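Local coordinates for protein monovalent Na+/H+ antiporter subunit D (Dietzia sp. DQ12-45-1b, PDB 7D3U) that forms the D subunit of the Mrp complex, a membrane-embedded sodium/proton antiporter, and probably shares the proton-translocating antiporter fold of complex I subunits, at residues L146-V158 / L442-I456. Numbering follows the deposited sequence.
Sequences LMMITRSGRASVV and LPEGLDPAHSEATGI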
ATOM      1  N   LEU A 146       8.694   7.166  -8.255  1.00 69.62           N
ATOM      2  CA  LEU A 146       9.319   7.442  -6.968  1.00 69.62           C
ATOM      3  C   LEU A 146       9.920   6.195  -6.337  1.00 69.62           C
ATOM      4  O   LEU A 146      10.793   6.315  -5.472  1.00 69.62           O
ATOM      5  CB  LEU A 146       8.304   8.065  -6.012  1.00 69.62           C
ATOM      6  CG  LEU A 146       7.890   9.505  -6.300  1.00 69.62           C
ATOM      7  CD1 LEU A 146       6.884   9.982  -5.271  1.00 69.62           C
ATOM      8  CD2 LEU A 146       9.106  10.404  -6.315  1.00 69.62           C
ATOM      9  N   MET A 147       9.478   5.006  -6.744  1.00 73.13           N
ATOM     10  CA  MET A 147      10.056   3.780  -6.211  1.00 73.13           C
ATOM     11  C   MET A 147      11.463   3.525  -6.726  1.00 73.13           C
ATOM     12  O   MET A 147      12.171   2.689  -6.155  1.00 73.13           O
ATOM     13  CB  MET A 147       9.159   2.588  -6.541  1.00 73.13           C
ATOM     14  CG  MET A 147       7.788   2.660  -5.902  1.00 73.13           C
ATOM     15  SD  MET A 147       6.793   1.196  -6.222  1.00 73.13           S
ATOM     16  CE  MET A 147       7.745  -0.040  -5.350  1.00 73.13           C
ATOM     17  N   MET A 148      11.882   4.215  -7.785  1.00 75.49           N
ATOM     18  CA  MET A 148      13.245   4.113  -8.284  1.00 75.49           C
ATOM     19  C   MET A 148      14.160   5.198  -7.738  1.00 75.49           C
ATOM     20  O   MET A 148      15.382   5.029  -7.773  1.00 75.49           O
ATOM     21  CB  MET A 148      13.257   4.170  -9.815  1.00 75.49           C
ATOM     22  CG  MET A 148      12.478   3.054 -10.487  1.00 75.49           C
ATOM     23  SD  MET A 148      13.482   1.600 -10.836  1.00 75.49           S
ATOM     24  CE  MET A 148      13.105   0.587  -9.412  1.00 75.49           C
ATOM     25  N   ILE A 149      13.601   6.300  -7.245  1.00 74.30           N
ATOM     26  CA  ILE A 149      14.408   7.355  -6.643  1.00 74.30           C
ATOM     27  C   ILE A 149      14.975   6.847  -5.327  1.00 74.30           C
ATOM     28  O   ILE A 149      14.230   6.520  -4.397  1.00 74.30           O
ATOM     29  CB  ILE A 149      13.579   8.627  -6.433  1.00 74.30           C
ATOM     30  CG1 ILE A 149      13.113   9.190  -7.773  1.00 74.30           C
ATOM     31  CG2 ILE A 149      14.389   9.662  -5.680  1.00 74.30           C
ATOM     32  CD1 ILE A 149      14.236   9.642  -8.657  1.00 74.30           C
ATOM     33  N   THR A 150      16.299   6.779  -5.241  1.00 78.52           N
ATOM     34  CA  THR A 150      16.973   6.311  -4.042  1.00 78.52           C
ATOM     35  C   THR A 150      17.984   7.355  -3.590  1.00 78.52           C
ATOM     36  O   THR A 150      18.356   8.256  -4.346  1.00 78.52           O
ATOM     37  CB  THR A 150      17.670   4.967  -4.279  1.00 78.52           C
ATOM     38  OG1 THR A 150      16.693   3.986  -4.642  1.00 78.52           O
ATOM     39  CG2 THR A 150      18.373   4.506  -3.017  1.00 78.52           C
ATOM     40  N   ARG A 151      18.420   7.223  -2.337  1.00 78.07           N
ATOM     41  CA  ARG A 151      19.398   8.154  -1.785  1.00 78.07           C
ATOM     42  C   ARG A 151      20.697   8.140  -2.577  1.00 78.07           C
ATOM     43  O   ARG A 151      21.362   9.175  -2.698  1.00 78.07           O
ATOM     44  CB  ARG A 151      19.656   7.817  -0.316  1.00 78.07           C
ATOM     45  CG  ARG A 151      20.860   8.508   0.298  1.00 78.07           C
ATOM     46  CD  ARG A 151      21.035   8.131   1.761  1.00 78.07           C
ATOM     47  NE  ARG A 151      21.451   6.743   1.934  1.00 78.07           N
ATOM     48  CZ  ARG A 151      20.623   5.742   2.215  1.00 78.07           C
ATOM     49  NH1 ARG A 151      21.091   4.511   2.357  1.00 78.07           N
ATOM     50  NH2 ARG A 151      19.326   5.972   2.356  1.00 78.07           N
ATOM     51  N   SER A 152      21.067   6.991  -3.139  1.00 81.78           N
ATOM     52  CA  SER A 152      22.303   6.861  -3.895  1.00 81.78           C
ATOM     53  C   SER A 152      22.110   7.001  -5.396  1.00 81.78           C
ATOM     54  O   SER A 152      23.094   6.924  -6.138  1.00 81.78           O
ATOM     55  CB  SER A 152      22.961   5.513  -3.601  1.00 81.78           C
ATOM     56  OG  SER A 152      22.093   4.447  -3.937  1.00 81.78           O
ATOM     57  N   GLY A 153      20.882   7.195  -5.862  1.00 78.93           N
ATOM     58  CA  GLY A 153      20.626   7.346  -7.276  1.00 78.93           C
ATOM     59  C   GLY A 153      20.622   6.063  -8.072  1.00 78.93           C
ATOM     60  O   GLY A 153      20.528   6.121  -9.303  1.00 78.93           O
ATOM     61  N   ARG A 154      20.726   4.912  -7.423  1.00 78.42           N
ATOM     62  CA  ARG A 154      20.711   3.618  -8.087  1.00 78.42           C
ATOM     63  C   ARG A 154      19.487   2.824  -7.644  1.00 78.42           C
ATOM     64  O   ARG A 154      18.642   3.306  -6.888  1.00 78.42           O
ATOM     65  CB  ARG A 154      21.996   2.839  -7.795  1.00 78.42           C
ATOM     66  CG  ARG A 154      23.055   2.967  -8.869  1.00 78.42           C
ATOM     67  CD  ARG A 154      23.623   4.370  -8.923  1.00 78.42           C
ATOM     68  NE  ARG A 154      24.884   4.412  -9.655  1.00 78.42           N
ATOM     69  CZ  ARG A 154      25.601   5.513  -9.843  1.00 78.42           C
ATOM     70  NH1 ARG A 154      26.738   5.459 -10.521  1.00 78.42           N
ATOM     71  NH2 ARG A 154      25.183   6.670  -9.352  1.00 78.42           N
ATOM     72  N   ALA A 155      19.400   1.591  -8.133  1.00 76.52           N
ATOM     73  CA  ALA A 155      18.329   0.684  -7.755  1.00 76.52           C
ATOM     74  C   ALA A 155      18.852  -0.740  -7.847  1.00 76.52           C
ATOM     75  O   ALA A 155      19.717  -1.046  -8.671  1.00 76.52           O
ATOM     76  CB  ALA A 155      17.092   0.863  -8.641  1.00 76.52           C
ATOM     77  N   SER A 156      18.327  -1.604  -6.988  1.00 75.24           N
ATOM     78  CA  SER A 156      18.788  -2.977  -6.899  1.00 75.24           C
ATOM     79  C   SER A 156      17.793  -3.921  -7.565  1.00 75.24           C
ATOM     80  O   SER A 156      16.708  -3.527  -7.995  1.00 75.24           O
ATOM     81  CB  SER A 156      19.009  -3.370  -5.441  1.00 75.24           C
ATOM     82  OG  SER A 156      17.791  -3.344  -4.720  1.00 75.24           O
ATOM     83  N   VAL A 157      18.181  -5.195  -7.646  1.00 72.55           N
ATOM     84  CA  VAL A 157      17.266  -6.216  -8.137  1.00 72.55           C
ATOM     85  C   VAL A 157      16.083  -6.362  -7.193  1.00 72.55           C
ATOM     86  O   VAL A 157      14.953  -6.606  -7.631  1.00 72.55           O
ATOM     87  CB  VAL A 157      18.014  -7.548  -8.320  1.00 72.55           C
ATOM     88  CG1 VAL A 157      17.068  -8.628  -8.811  1.00 72.55           C
ATOM     89  CG2 VAL A 157      19.173  -7.369  -9.281  1.00 72.55           C
ATOM     90  N   VAL A 158      16.314  -6.200  -5.891  1.00 73.37           N
ATOM     91  CA  VAL A 158      15.225  -6.283  -4.926  1.00 73.37           C
ATOM     92  C   VAL A 158      14.288  -5.092  -5.075  1.00 73.37           C
ATOM     93  O   VAL A 158      13.060  -5.241  -5.056  1.00 73.37           O
ATOM     94  CB  VAL A 158      15.791  -6.380  -3.500  1.00 73.37           C
ATOM     95  CG1 VAL A 158      14.668  -6.455  -2.490  1.00 73.37           C
ATOM     96  CG2 VAL A 158      16.701  -7.580  -3.380  1.00 73.37           C
ATOM     97  N   LEU A 442      24.651   1.783   2.764  1.00 85.31           N
ATOM     98  CA  LEU A 442      24.024   1.396   1.508  1.00 85.31           C
ATOM     99  C   LEU A 442      24.326  -0.070   1.227  1.00 85.31           C
ATOM    100  O   LEU A 442      25.499  -0.454   1.123  1.00 85.31           O
ATOM    101  CB  LEU A 442      24.520   2.277   0.363  1.00 85.31           C
ATOM    102  CG  LEU A 442      23.817   3.623   0.182  1.00 85.31           C
ATOM    103  CD1 LEU A 442      24.708   4.584  -0.582  1.00 85.31           C
ATOM    104  CD2 LEU A 442      22.491   3.439  -0.532  1.00 85.31           C
ATOM    105  N   PRO A 443      23.308  -0.917   1.110  1.00 84.88           N
ATOM    106  CA  PRO A 443      23.567  -2.334   0.844  1.00 84.88           C
ATOM    107  C   PRO A 443      24.225  -2.524  -0.510  1.00 84.88           C
ATOM    108  O   PRO A 443      24.101  -1.690  -1.409  1.00 84.88           O
ATOM    109  CB  PRO A 443      22.172  -2.965   0.877  1.00 84.88           C
ATOM    110  CG  PRO A 443      21.240  -1.841   0.583  1.00 84.88           C
ATOM    111  CD  PRO A 443      21.868  -0.616   1.176  1.00 84.88           C
ATOM    112  N   GLU A 444      24.921  -3.644  -0.652  1.00 89.62           N
ATOM    113  CA  GLU A 444      25.649  -3.933  -1.884  1.00 89.62           C
ATOM    114  C   GLU A 444      24.642  -4.174  -3.000  1.00 89.62           C
ATOM    115  O   GLU A 444      24.002  -5.226  -3.065  1.00 89.62           O
ATOM    116  CB  GLU A 444      26.564  -5.137  -1.686  1.00 89.62           C
ATOM    117  CG  GLU A 444      27.758  -5.166  -2.622  1.00 89.62           C
ATOM    118  CD  GLU A 444      27.490  -5.950  -3.886  1.00 89.62           C
ATOM    119  OE1 GLU A 444      28.264  -5.795  -4.852  1.00 89.62           O
ATOM    120  OE2 GLU A 444      26.512  -6.726  -3.913  1.00 89.62           O
ATOM    121  N   GLY A 445      24.509  -3.201  -3.891  1.00 86.73           N
ATOM    122  CA  GLY A 445      23.500  -3.253  -4.930  1.00 86.73           C
ATOM    123  C   GLY A 445      22.867  -1.901  -5.170  1.00 86.73           C
ATOM    124  O   GLY A 445      22.325  -1.645  -6.248  1.00 86.73           O
ATOM    125  N   LEU A 446      22.918  -1.030  -4.164  1.00 83.87           N
ATOM    126  CA  LEU A 446      22.416   0.329  -4.288  1.00 83.87           C
ATOM    127  C   LEU A 446      23.520   1.372  -4.306  1.00 83.87           C
ATOM    128  O   LEU A 446      23.239   2.535  -4.608  1.00 83.87           O
ATOM    129  CB  LEU A 446      21.451   0.661  -3.139  1.00 83.87           C
ATOM    130  CG  LEU A 446      20.022   0.121  -3.179  1.00 83.87           C
ATOM    131  CD1 LEU A 446      19.990  -1.334  -2.765  1.00 83.87           C
ATOM    132  CD2 LEU A 446      19.129   0.939  -2.273  1.00 83.87           C
ATOM    133  N   ASP A 447      24.756   0.995  -3.997  1.00 87.02           N
ATOM    134  CA  ASP A 447      25.805   1.998  -3.893  1.00 87.02           C
ATOM    135  C   ASP A 447      26.455   2.224  -5.255  1.00 87.02           C
ATOM    136  O   ASP A 447      26.584   1.287  -6.045  1.00 87.02           O
ATOM    137  CB  ASP A 447      26.859   1.569  -2.877  1.00 87.02           C
ATOM    138  CG  ASP A 447      27.454   0.217  -3.195  1.00 87.02           C
ATOM    139  OD1 ASP A 447      26.754  -0.607  -3.817  1.00 87.02           O
ATOM    140  OD2 ASP A 447      28.619  -0.025  -2.817  1.00 87.02           O
ATOM    141  N   PRO A 448      26.870   3.456  -5.559  1.00 87.86           N
ATOM    142  CA  PRO A 448      27.441   3.779  -6.872  1.00 87.86           C
ATOM    143  C   PRO A 448      28.887   3.319  -7.042  1.00 87.86           C
ATOM    144  O   PRO A 448      29.742   4.058  -7.533  1.00 87.86           O
ATOM    145  CB  PRO A 448      27.330   5.306  -6.920  1.00 87.86           C
ATOM    146  CG  PRO A 448      27.419   5.716  -5.497  1.00 87.86           C
ATOM    147  CD  PRO A 448      26.704   4.656  -4.720  1.00 87.86           C
ATOM    148  N   ALA A 449      29.162   2.084  -6.629  1.00 87.98           N
ATOM    149  CA  ALA A 449      30.472   1.482  -6.845  1.00 87.98           C
ATOM    150  C   ALA A 449      30.418   0.036  -7.311  1.00 87.98           C
ATOM    151  O   ALA A 449      31.429  -0.459  -7.819  1.00 87.98           O
ATOM    152  CB  ALA A 449      31.314   1.561  -5.565  1.00 87.98           C
ATOM    153  N   HIS A 450      29.290  -0.656  -7.178  1.00 92.32           N
ATOM    154  CA  HIS A 450      29.129  -2.029  -7.636  1.00 92.32           C
ATOM    155  C   HIS A 450      27.917  -2.151  -8.544  1.00 92.32           C
ATOM    156  O   HIS A 450      27.162  -3.124  -8.478  1.00 92.32           O
ATOM    157  CB  HIS A 450      29.021  -2.989  -6.454  1.00 92.32           C
ATOM    158  CG  HIS A 450      30.233  -3.005  -5.582  1.00 92.32           C
ATOM    159  ND1 HIS A 450      31.495  -2.746  -6.067  1.00 92.32           N
ATOM    160  CD2 HIS A 450      30.381  -3.250  -4.259  1.00 92.32           C
ATOM    161  CE1 HIS A 450      32.370  -2.830  -5.081  1.00 92.32           C
ATOM    162  NE2 HIS A 450      31.721  -3.136  -3.973  1.00 92.32           N
ATOM    163  N   SER A 451      27.711  -1.159  -9.406  1.00 89.15           N
ATOM    164  CA  SER A 451      26.580  -1.160 -10.326  1.00 89.15           C
ATOM    165  C   SER A 451      26.993  -0.471 -11.614  1.00 89.15           C
ATOM    166  O   SER A 451      27.512   0.649 -11.580  1.00 89.15           O
ATOM    167  CB  SER A 451      25.365  -0.457  -9.714  1.00 89.15           C
ATOM    168  OG  SER A 451      25.467   0.945  -9.893  1.00 89.15           O
ATOM    169  N   GLU A 452      26.759  -1.136 -12.744  1.00 88.42           N
ATOM    170  CA  GLU A 452      27.156  -0.606 -14.043  1.00 88.42           C
ATOM    171  C   GLU A 452      26.239   0.502 -14.544  1.00 88.42           C
ATOM    172  O   GLU A 452      26.483   1.037 -15.630  1.00 88.42           O
ATOM    173  CB  GLU A 452      27.208  -1.737 -15.073  1.00 88.42           C
ATOM    174  CG  GLU A 452      26.099  -2.762 -14.916  1.00 88.42           C
ATOM    175  CD  GLU A 452      26.218  -3.907 -15.903  1.00 88.42           C
ATOM    176  OE1 GLU A 452      27.357  -4.252 -16.280  1.00 88.42           O
ATOM    177  OE2 GLU A 452      25.171  -4.461 -16.302  1.00 88.42           O
ATOM    178  N   ALA A 453      25.204   0.860 -13.789  1.00 81.35           N
ATOM    179  CA  ALA A 453      24.286   1.900 -14.215  1.00 81.35           C
ATOM    180  C   ALA A 453      24.971   3.264 -14.190  1.00 81.35           C
ATOM    181  O   ALA A 453      26.071   3.433 -13.659  1.00 81.35           O
ATOM    182  CB  ALA A 453      23.047   1.918 -13.324  1.00 81.35           C
ATOM    183  N   THR A 454      24.299   4.249 -14.780  1.00 78.60           N
ATOM    184  CA  THR A 454      24.802   5.613 -14.796  1.00 78.60           C
ATOM    185  C   THR A 454      24.272   6.452 -13.645  1.00 78.60           C
ATOM    186  O   THR A 454      24.734   7.583 -13.460  1.00 78.60           O
ATOM    187  CB  THR A 454      24.446   6.292 -16.120  1.00 78.60           C
ATOM    188  OG1 THR A 454      23.024   6.294 -16.287  1.00 78.60           O
ATOM    189  CG2 THR A 454      25.087   5.555 -17.279  1.00 78.60           C
ATOM    190  N   GLY A 455      23.320   5.933 -12.876  1.00 77.30           N
ATOM    191  CA  GLY A 455      22.799   6.643 -11.726  1.00 77.30           C
ATOM    192  C   GLY A 455      21.850   7.761 -12.095  1.00 77.30           C
ATOM    193  O   GLY A 455      21.981   8.370 -13.159  1.00 77.30           O
ATOM    194  N   ILE A 456      20.890   8.039 -11.226  1.00 75.64           N
ATOM    195  CA  ILE A 456      19.964   9.148 -11.476  1.00 75.64           C
ATOM    196  C   ILE A 456      20.700  10.465 -11.259  1.00 75.64           C
ATOM    197  O   ILE A 456      21.358  10.635 -10.219  1.00 75.64           O
ATOM    198  CB  ILE A 456      18.746   9.038 -10.562  1.00 75.64           C
ATOM    199  CG1 ILE A 456      18.088   7.668 -10.728  1.00 75.64           C
ATOM    200  CG2 ILE A 456      17.750  10.135 -10.869  1.00 75.64           C
ATOM    201  CD1 ILE A 456      16.910   7.445  -9.822  1.00 75.64           C
TER
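The Arg154 guanidinium is sandwiched by the 442-456 loop: Pro448 CB sits over the centre of one face, 3.4 Å above the plane, while Gly455 CA, nearer the rim, and Thr454 C cover the opposite face. At the edge, near the plane, lies Ser451 OG, 3.5 Å from Arg154 NE. A bend at chi2 (68°), with the chain extended beyond it, turns the guanidinium into this slot, where Arg154 NH2 forms a salt bridge with Asp468. With an alanine here, Asp468 would probably lose its cationic mate and the slot between Pro448 and Gly455 its filling. Backbone bonding fixes one flank: Ile456 N donates to Gly153 O (2.7 Å, 162° at the hydrogen), lying in the carbonyl plane on a lone pair. Ile456 CD1 meets Ile149 CD1 at 3.7 Å, the two side chains crossing at about a right angle. Leu446 splits its methyls between Thr150 CG2 (3.7 Å from CD2) and Ser156 CB (3.5 Å from CD1). Ser156 OG N-caps helix 157-187 through Gly159 N. The chemistry thus implies a mixed attachment: a buried, salt-bridged arginine, one backbone hydrogen bond and aliphatic packing join the loop after strand 437-438 to the turn leading into a membrane helix.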